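Local coordinates for protein Non-reducing end alpha-L-arabinofuranosidase BoGH43B (Bacteroides ovatus, PDB 5JOZ) that removes terminal non-reducing alpha-L-arabinofuranosyl residues from the side branches of xyloglucan, as a family 43 glycoside hydrolase, at residues 322-328 with 357-363; 384-390 with 482-488; 71-76 with 474-478. One frame throughout, in Å; residues are numbered along the deposited sequence.

Interaction 1: residues 322-328 with 357-363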
loop_
_atom_site.group_PDB
_atom_site.type_symbol
_atom_site.label_atom_id
_atom_site.label_comp_id
_atom_site.label_asym_id
_atom_site.label_seq_id
_atom_site.Cartn_x
_atom_site.Cartn_y
_atom_site.Cartn_z
ATOM N N ASP A 322 -1.412 -11.611 2.240
ATOM C CA ASP A 322 -2.066 -10.368 2.676
ATOM C C ASP A 322 -1.589 -9.919 4.072
ATOM O O ASP A 322 -1.664 -8.722 4.396
ATOM C CB ASP A 322 -3.612 -10.514 2.710
ATOM C CG ASP A 322 -4.243 -10.736 1.322
ATOM O OD1 ASP A 322 -4.184 -9.840 0.461
ATOM O OD2 ASP A 322 -4.841 -11.809 1.100
ATOM N N TRP A 323 -1.126 -10.864 4.902
ATOM C CA TRP A 323 -0.670 -10.535 6.268
ATOM C C TRP A 323 0.590 -9.691 6.239
ATOM O O TRP A 323 1.497 -9.921 5.432
ATOM C CB TRP A 323 -0.498 -11.787 7.131
ATOM C CG TRP A 323 -1.827 -12.423 7.421
ATOM C CD1 TRP A 323 -2.273 -13.638 6.998
ATOM C CD2 TRP A 323 -2.900 -11.832 8.151
ATOM N NE1 TRP A 323 -3.556 -13.851 7.442
ATOM C CE2 TRP A 323 -3.965 -12.754 8.152
ATOM C CE3 TRP A 323 -3.060 -10.609 8.818
ATOM C CZ2 TRP A 323 -5.178 -12.490 8.788
ATOM C CZ3 TRP A 323 -4.259 -10.347 9.449
ATOM C CH2 TRP A 323 -5.306 -11.282 9.434
ATOM N N THR A 324 0.620 -8.703 7.129
ATOM C CA THR A 324 1.575 -7.610 7.056
ATOM C C THR A 324 2.082 -7.210 8.448
ATOM O O THR A 324 1.309 -7.147 9.408
ATOM C CB THR A 324 0.909 -6.383 6.384
ATOM O OG1 THR A 324 0.197 -6.804 5.214
ATOM C CG2 THR A 324 1.943 -5.379 5.970
ATOM N N PHE A 325 3.377 -6.900 8.517
ATOM C CA PHE A 325 4.080 -6.531 9.751
ATOM C C PHE A 325 4.500 -5.067 9.727
ATOM O O PHE A 325 4.553 -4.452 8.664
ATOM C CB PHE A 325 5.334 -7.393 9.899
ATOM C CG PHE A 325 5.055 -8.850 9.896
ATOM C CD1 PHE A 325 4.922 -9.545 8.687
ATOM C CD2 PHE A 325 4.910 -9.543 11.086
ATOM C CE1 PHE A 325 4.638 -10.909 8.667
ATOM C CE2 PHE A 325 4.635 -10.908 11.076
ATOM C CZ PHE A 325 4.494 -11.586 9.868
ATOM N N ILE A 326 4.806 -4.529 10.905
ATOM C CA ILE A 326 5.377 -3.187 11.052
ATOM C C ILE A 326 6.917 -3.277 11.153
ATOM O O ILE A 326 7.445 -3.890 12.086
ATOM C CB ILE A 326 4.816 -2.480 12.292
ATOM C CG1 ILE A 326 3.278 -2.361 12.189
ATOM C CG2 ILE A 326 5.464 -1.109 12.430
ATOM C CD1 ILE A 326 2.580 -1.805 13.417
ATOM N N ARG A 327 7.620 -2.675 10.188
ATOM C CA ARG A 327 9.101 -2.725 10.091
ATOM C C ARG A 327 9.599 -4.170 10.020
ATOM O O ARG A 327 8.860 -5.012 9.526
ATOM C CB ARG A 327 9.739 -1.906 11.207
ATOM C CG ARG A 327 9.165 -0.498 11.261
ATOM C CD ARG A 327 9.968 0.438 12.149
ATOM N NE ARG A 327 9.276 1.718 12.285
ATOM C CZ ARG A 327 8.191 1.919 13.035
ATOM N NH1 ARG A 327 7.684 0.942 13.789
ATOM N NH2 ARG A 327 7.616 3.122 13.060
ATOM N N ASN A 328 10.816 -4.472 10.485
ATOM C CA ASN A 328 11.392 -5.818 10.343
ATOM C C ASN A 328 11.020 -6.774 11.503
ATOM O O ASN A 328 11.552 -6.646 12.607
ATOM C CB ASN A 328 12.905 -5.713 10.211
ATOM C CG ASN A 328 13.315 -4.902 8.992
ATOM O OD1 ASN A 328 13.812 -3.777 9.105
ATOM N ND2 ASN A 328 13.073 -5.459 7.816
ATOM N N SER A 357 9.720 -3.183 15.637
ATOM C CA SER A 357 8.643 -4.065 15.195
ATOM C C SER A 357 7.858 -4.666 16.361
ATOM O O SER A 357 8.290 -5.670 16.952
ATOM C CB SER A 357 9.207 -5.166 14.305
ATOM O OG SER A 357 8.168 -5.881 13.668
ATOM N N PRO A 358 6.684 -4.072 16.684
ATOM C CA PRO A 358 5.797 -4.679 17.667
ATOM C C PRO A 358 5.148 -5.961 17.141
ATOM O O PRO A 358 5.052 -6.148 15.931
ATOM C CB PRO A 358 4.738 -3.600 17.906
ATOM C CG PRO A 358 4.757 -2.742 16.700
ATOM C CD PRO A 358 6.067 -2.910 16.015
ATOM N N SER A 359 4.715 -6.833 18.046
ATOM C CA SER A 359 4.019 -8.062 17.668
ATOM C C SER A 359 2.606 -7.747 17.102
ATOM O O SER A 359 1.579 -7.872 17.779
ATOM C CB SER A 359 3.957 -9.028 18.858
ATOM O OG SER A 359 5.242 -9.184 19.453
ATOM N N PHE A 360 2.599 -7.325 15.847
ATOM C CA PHE A 360 1.404 -6.905 15.132
ATOM C C PHE A 360 1.431 -7.611 13.789
ATOM O O PHE A 360 2.481 -7.669 13.146
ATOM C CB PHE A 360 1.415 -5.383 14.924
ATOM C CG PHE A 360 0.324 -4.875 14.008
ATOM C CD1 PHE A 360 0.498 -4.864 12.622
ATOM C CD2 PHE A 360 -0.858 -4.379 14.531
ATOM C CE1 PHE A 360 -0.491 -4.394 11.789
ATOM C CE2 PHE A 360 -1.858 -3.904 13.703
ATOM C CZ PHE A 360 -1.674 -3.913 12.330
ATOM N N ILE A 361 0.291 -8.161 13.390
ATOM C CA ILE A 361 0.121 -8.775 12.075
ATOM C C ILE A 361 -1.253 -8.354 11.569
ATOM O O ILE A 361 -2.285 -8.676 12.174
ATOM C CB ILE A 361 0.231 -10.315 12.120
ATOM C CG1 ILE A 361 1.547 -10.726 12.817
ATOM C CG2 ILE A 361 0.156 -10.908 10.705
ATOM C CD1 ILE A 361 1.894 -12.204 12.771
ATOM N N GLY A 362 -1.268 -7.616 10.469
ATOM C CA GLY A 362 -2.512 -7.042 9.987
ATOM C C GLY A 362 -2.653 -7.025 8.492
ATOM O O GLY A 362 -1.772 -7.475 7.755
ATOM N N ARG A 363 -3.786 -6.494 8.053
ATOM C CA ARG A 363 -4.031 -6.337 6.648
ATOM C C ARG A 363 -4.793 -5.069 6.346
ATOM O O ARG A 363 -5.525 -4.547 7.192
ATOM C CB ARG A 363 -4.733 -7.573 6.097
ATOM C CG ARG A 363 -6.210 -7.693 6.408
ATOM C CD ARG A 363 -6.868 -8.657 5.442
ATOM N NE ARG A 363 -6.771 -10.036 5.883
ATOM C CZ ARG A 363 -7.226 -11.074 5.195
ATOM N NH1 ARG A 363 -7.803 -10.911 4.010
ATOM N NH2 ARG A 363 -7.095 -12.292 5.698
HETATM O O HOH W 1 5.131 -6.071 13.279
#
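T324 and G362 form a single antiparallel hydrogen-bonded bridge: G362 N gives T324 O a bond of 2.8 Å, whereas the return bond from T324 N to G362 O is weak. Further along, a water accepts from I326 N, donates to S357 OG and has P358 O and F360 O also within reach. S357 also spans the gap directly, its OG turned anti to its own N (chi1 -169°) and donating to I326 O at 2.6 Å. R363 bends at chi3 (86°) to bring NE over one face of W323, near its rim, with W323 CZ2 at the edge of the guanidinium; this is a cation-pi contact with R363 CZ 4.8 Å from the centroid of the W323 six-membered ring. The guanidinium stands upright there, the planes 89° apart, and D322 CB lies over one guanidinium face, toward its rim. R363 NE is buried with no polar partner in the model and faces the indole. D312 holds W323 NE1. I361 is shared by two aromatics: CG2 meets W323 CB at 3.7 Å, and CD1 lies 3.5 Å from F325 CE2. I326 CD1 sits over a face of F360, 4.2 Å from its centroid, as a CH-pi contact. Strand 359-364 belongs to a sheet of the concanavalin A-like domain, while 325-326 pairs with strand 35-36 of the family 43 region; segment 322-328 thus runs between a beta-sandwich and the catalytic beta-propeller.

Interaction 2: residues 384-390 with 482-488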
loop_
_atom_site.group_PDB
_atom_site.type_symbol
_atom_site.label_atom_id
_atom_site.label_comp_id
_atom_site.label_asym_id
_atom_site.label_seq_id
_atom_site.Cartn_x
_atom_site.Cartn_y
_atom_site.Cartn_z
ATOM N N ASN A 384 -0.311 -4.674 32.589
ATOM C CA ASN A 384 0.415 -4.245 31.369
ATOM C C ASN A 384 0.274 -5.162 30.130
ATOM O O ASN A 384 0.718 -4.796 29.042
ATOM C CB ASN A 384 1.921 -3.974 31.661
ATOM C CG ASN A 384 2.665 -5.181 32.268
ATOM O OD1 ASN A 384 2.541 -5.459 33.461
ATOM N ND2 ASN A 384 3.479 -5.860 31.464
ATOM N N GLU A 385 -0.347 -6.329 30.298
ATOM C CA GLU A 385 -0.371 -7.374 29.279
ATOM C C GLU A 385 -1.683 -7.332 28.533
ATOM O O GLU A 385 -2.769 -7.255 29.140
ATOM C CB GLU A 385 -0.196 -8.748 29.917
ATOM C CG GLU A 385 1.146 -8.918 30.608
ATOM C CD GLU A 385 1.387 -10.331 31.095
ATOM O OE1 GLU A 385 0.414 -11.016 31.466
ATOM O OE2 GLU A 385 2.564 -10.753 31.121
ATOM N N GLU A 386 -1.580 -7.372 27.210
ATOM C CA GLU A 386 -2.742 -7.223 26.360
ATOM C C GLU A 386 -2.543 -7.870 24.999
ATOM O O GLU A 386 -1.417 -8.031 24.520
ATOM C CB GLU A 386 -3.112 -5.734 26.232
ATOM C CG GLU A 386 -1.987 -4.864 25.693
ATOM C CD GLU A 386 -2.195 -3.368 25.895
ATOM O OE1 GLU A 386 -2.871 -2.952 26.874
ATOM O OE2 GLU A 386 -1.643 -2.603 25.073
ATOM N N ALA A 387 -3.658 -8.267 24.405
ATOM C CA ALA A 387 -3.670 -8.833 23.070
ATOM C C ALA A 387 -5.083 -8.789 22.514
ATOM O O ALA A 387 -6.065 -8.875 23.265
ATOM C CB ALA A 387 -3.158 -10.267 23.082
ATOM N N GLY A 388 -5.185 -8.658 21.196
ATOM C CA GLY A 388 -6.471 -8.560 20.542
ATOM C C GLY A 388 -6.324 -8.024 19.143
ATOM O O GLY A 388 -5.372 -8.380 18.447
ATOM N N LEU A 389 -7.270 -7.165 18.747
ATOM C CA LEU A 389 -7.307 -6.552 17.427
ATOM C C LEU A 389 -7.083 -5.060 17.504
ATOM O O LEU A 389 -7.466 -4.415 18.477
ATOM C CB LEU A 389 -8.641 -6.818 16.736
ATOM C CG LEU A 389 -9.037 -8.283 16.589
ATOM C CD1 LEU A 389 -10.357 -8.396 15.853
ATOM C CD2 LEU A 389 -7.947 -9.109 15.910
ATOM N N VAL A 390 -6.457 -4.514 16.463
ATOM C CA VAL A 390 -6.156 -3.087 16.391
ATOM C C VAL A 390 -6.537 -2.519 15.023
ATOM O O VAL A 390 -6.291 -3.150 13.987
ATOM C CB VAL A 390 -4.661 -2.817 16.687
ATOM C CG1 VAL A 390 -4.302 -1.340 16.483
ATOM C CG2 VAL A 390 -4.345 -3.250 18.113
ATOM N N GLY A 482 -5.510 -5.479 12.344
ATOM C CA GLY A 482 -4.599 -6.564 12.660
ATOM C C GLY A 482 -4.635 -7.126 14.066
ATOM O O GLY A 482 -5.113 -6.491 15.001
ATOM N N MET A 483 -4.089 -8.331 14.185
ATOM C CA MET A 483 -3.875 -9.011 15.465
ATOM C C MET A 483 -2.682 -8.362 16.150
ATOM O O MET A 483 -1.743 -7.917 15.484
ATOM C CB MET A 483 -3.616 -10.503 15.242
ATOM C CG MET A 483 -4.791 -11.213 14.593
ATOM S SD MET A 483 -4.427 -12.832 13.913
ATOM C CE MET A 483 -3.462 -12.385 12.474
ATOM N N TYR A 484 -2.727 -8.308 17.472
ATOM C CA TYR A 484 -1.752 -7.545 18.249
ATOM C C TYR A 484 -1.559 -8.143 19.638
ATOM O O TYR A 484 -2.522 -8.604 20.249
ATOM C CB TYR A 484 -2.230 -6.099 18.372
ATOM C CG TYR A 484 -1.324 -5.183 19.154
ATOM C CD1 TYR A 484 -0.062 -4.858 18.674
ATOM C CD2 TYR A 484 -1.739 -4.608 20.368
ATOM C CE1 TYR A 484 0.771 -3.990 19.368
ATOM C CE2 TYR A 484 -0.909 -3.739 21.075
ATOM C CZ TYR A 484 0.346 -3.437 20.566
ATOM O OH TYR A 484 1.202 -2.593 21.235
ATOM N N ALA A 485 -0.310 -8.122 20.108
ATOM C CA ALA A 485 0.048 -8.445 21.478
ATOM C C ALA A 485 1.193 -7.538 21.969
ATOM O O ALA A 485 2.148 -7.301 21.250
ATOM C CB ALA A 485 0.469 -9.902 21.564
ATOM N N SER A 486 1.101 -7.052 23.201
ATOM C CA SER A 486 2.179 -6.273 23.806
ATOM C C SER A 486 2.105 -6.317 25.332
ATOM O O SER A 486 1.016 -6.264 25.908
ATOM C CB SER A 486 2.114 -4.820 23.323
ATOM O OG SER A 486 3.069 -4.000 23.981
ATOM N N GLY A 487 3.263 -6.408 25.978
ATOM C CA GLY A 487 3.350 -6.277 27.424
ATOM C C GLY A 487 3.805 -4.912 27.904
ATOM O O GLY A 487 4.028 -4.739 29.092
ATOM N N ASN A 488 3.979 -3.953 26.994
ATOM C CA ASN A 488 4.207 -2.539 27.348
ATOM C C ASN A 488 5.323 -2.316 28.392
ATOM O O ASN A 488 5.056 -1.921 29.536
ATOM C CB ASN A 488 2.884 -1.894 27.803
ATOM C CG ASN A 488 1.863 -1.810 26.686
ATOM O OD1 ASN A 488 2.036 -1.058 25.737
ATOM N ND2 ASN A 488 0.795 -2.587 26.793
HETATM O O HOH W 2 0.363 -1.485 23.458
#
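N488 reaches across to E386 and N384 with a single amide nitrogen: ND2 donates to E386 OE2 at 3.0 Å and to N384 O at 3.2 Å, both bonds nearly straight and close to the amide plane. E386 CG stands between the backbone N and the carbonyl carbon (chi1 57°), and the chain extends beyond it to carry OE2 to N488. OE2 is met from above the carboxylate plane, the two flat groups being 85° apart. N384 replies with its own amide, ND2 giving G487 O a bond of 2.7 Å on a lone pair. A water donates to E386 OE2 and N488 OD1 and accepts from Y484 OH, at the edge of that ring. Replacing N488 by an alanine would probably cost E386 OE2 and N384 O a shared donor and the water one of its mates. These polar ends close an antiparallel pairing in a sheet of the concanavalin A-like sandwich, running from E386 with S486 to V390 with G482; the chain turns a corner at G388, yet G388 N still bonds Y484 O. On one side of the sheet A387 CB meets A485 CB, and L389 CD2 touches M483 CG at 4.0 Å; on the other, V390 CG2 packs against Y484 CB at 3.6 Å. Farther out, R415 makes a salt bridge to E386 OE2, N351 holds N488 OD1, and F352 stacks on the Y484 ring. S486 OG accepts from N488 N, an ST turn, and also bonds I350 O.

Interaction 3: residues 71-76 with 474-478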
loop_
_atom_site.group_PDB
_atom_site.type_symbol
_atom_site.label_atom_id
_atom_site.label_comp_id
_atom_site.label_asym_id
_atom_site.label_seq_id
_atom_site.Cartn_x
_atom_site.Cartn_y
_atom_site.Cartn_z
ATOM N N SER A 71 4.388 5.974 8.399
ATOM C CA SER A 71 3.576 6.729 7.448
ATOM C C SER A 71 4.387 7.616 6.499
ATOM O O SER A 71 3.943 7.845 5.381
ATOM C CB SER A 71 2.505 7.566 8.166
ATOM O OG SER A 71 1.406 7.802 7.313
ATOM N N THR A 72 5.535 8.134 6.952
ATOM C CA THR A 72 6.446 8.941 6.127
ATOM C C THR A 72 7.843 8.322 5.954
ATOM O O THR A 72 8.688 8.909 5.289
ATOM C CB THR A 72 6.595 10.363 6.721
ATOM O OG1 THR A 72 6.965 10.266 8.100
ATOM C CG2 THR A 72 5.285 11.144 6.609
ATOM N N GLY A 73 8.088 7.150 6.540
ATOM C CA GLY A 73 9.337 6.408 6.337
ATOM C C GLY A 73 9.106 5.128 5.547
ATOM O O GLY A 73 7.956 4.731 5.288
ATOM N N GLY A 74 10.210 4.496 5.161
ATOM C CA GLY A 74 10.210 3.231 4.434
ATOM C C GLY A 74 10.071 3.347 2.923
ATOM O O GLY A 74 10.622 4.256 2.309
ATOM N N GLN A 75 9.333 2.414 2.321
ATOM C CA GLN A 75 9.248 2.308 0.862
ATOM C C GLN A 75 8.264 3.287 0.215
ATOM O O GLN A 75 7.069 3.260 0.515
ATOM C CB GLN A 75 8.897 0.873 0.471
ATOM C CG GLN A 75 9.935 -0.150 0.881
ATOM C CD GLN A 75 11.325 0.131 0.303
ATOM O OE1 GLN A 75 11.456 0.813 -0.702
ATOM N NE2 GLN A 75 12.364 -0.408 0.939
ATOM N N TYR A 76 8.793 4.141 -0.665
ATOM C CA TYR A 76 8.041 5.156 -1.414
ATOM C C TYR A 76 7.752 4.577 -2.805
ATOM O O TYR A 76 7.893 3.372 -3.001
ATOM C CB TYR A 76 8.837 6.471 -1.491
ATOM C CG TYR A 76 8.630 7.404 -0.340
ATOM C CD1 TYR A 76 8.850 6.970 0.965
ATOM C CD2 TYR A 76 8.239 8.733 -0.544
ATOM C CE1 TYR A 76 8.676 7.821 2.051
ATOM C CE2 TYR A 76 8.066 9.603 0.538
ATOM C CZ TYR A 76 8.285 9.135 1.838
ATOM O OH TYR A 76 8.122 9.943 2.938
ATOM N N GLY A 474 -2.256 12.877 8.762
ATOM C CA GLY A 474 -1.145 13.109 7.839
ATOM C C GLY A 474 -0.486 11.806 7.399
ATOM O O GLY A 474 -0.970 10.711 7.708
ATOM N N GLY A 475 0.617 11.931 6.672
ATOM C CA GLY A 475 1.352 10.778 6.164
ATOM C C GLY A 475 0.774 10.210 4.880
ATOM O O GLY A 475 -0.089 10.827 4.263
ATOM N N PHE A 476 1.241 9.016 4.505
ATOM C CA PHE A 476 1.027 8.442 3.174
ATOM C C PHE A 476 0.387 7.059 3.181
ATOM O O PHE A 476 0.400 6.350 2.150
ATOM C CB PHE A 476 2.380 8.369 2.436
ATOM C CG PHE A 476 2.931 9.705 2.043
ATOM C CD1 PHE A 476 2.306 10.459 1.058
ATOM C CD2 PHE A 476 4.074 10.214 2.653
ATOM C CE1 PHE A 476 2.815 11.701 0.679
ATOM C CE2 PHE A 476 4.584 11.454 2.283
ATOM C CZ PHE A 476 3.951 12.199 1.298
ATOM N N THR A 477 -0.179 6.675 4.326
ATOM C CA THR A 477 -0.756 5.348 4.503
ATOM C C THR A 477 -2.259 5.421 4.755
ATOM O O THR A 477 -2.851 6.507 4.792
ATOM C CB THR A 477 -0.073 4.615 5.665
ATOM O OG1 THR A 477 -0.184 5.402 6.858
ATOM C CG2 THR A 477 1.390 4.364 5.341
ATOM N N GLY A 478 -2.857 4.239 4.871
ATOM C CA GLY A 478 -4.263 4.053 5.225
ATOM C C GLY A 478 -4.402 2.926 6.239
ATOM O O GLY A 478 -3.430 2.250 6.593
#
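Y76 and F476 set their rings obliquely, centroids 5.8 Å apart and planes at 62°. The contact joins the family 43 part, a five-bladed beta-propeller in this family, to a loop of the concanavalin A-like domain, and Y76 stands about 5 Å from D126 and about 6 Å from D16 between side chains, residues inferred to serve in catalysis. Y76 OH comes to 3.9 Å from F476 CE2, while S71 O lies at the edge of the F476 ring, near its plane, and T72 O lies at the edge of Y76. Y94 and F33 make edge-to-face contacts with the Y76 ring. The hydroxyl of Y76 is fixed by a bond to T72 O, the donor OH lying above that carbonyl plane. F476 N bonds S71 O at 3.1 Å and, more weakly, S71 OG, so one N-H is shared by two oxygens of the same serine. G475 has a positive phi and passes so close that a CB on it would collide with S71 OG, which makes glycine fitting here. Beyond the pair, R268 bonds F476 O and N470 bonds G475 O. S71 OG, turned anti to its backbone N (chi1 -154°), meets T477 OG1 at 2.9 Å in a hydrogen bond whose donor could be either hydroxyl.

How the interactions relate
Interactions 1 and 2 are buried and each include a strand of one concanavalin A-like sheet, 359-364 and 480-486, which are neighbours in it: I361 O lies 2.7 Å from M483 N, a probable hydrogen bond, and W323 CH2 packs on M483 CE. Interaction 2 is the more regular pairing, with polar side chains closing one end; interaction 1 has a single bridge and relies on a water, a cation-pi pair and apolar packing. Interaction 3, only partly buried and without strand pairing between its segments, links the two domains through a backbone bond, serine and threonine hydroxyls and two oblique rings. It does not touch interaction 1, and meets interaction 2 only where 474-478 runs on toward 482-488 in sequence.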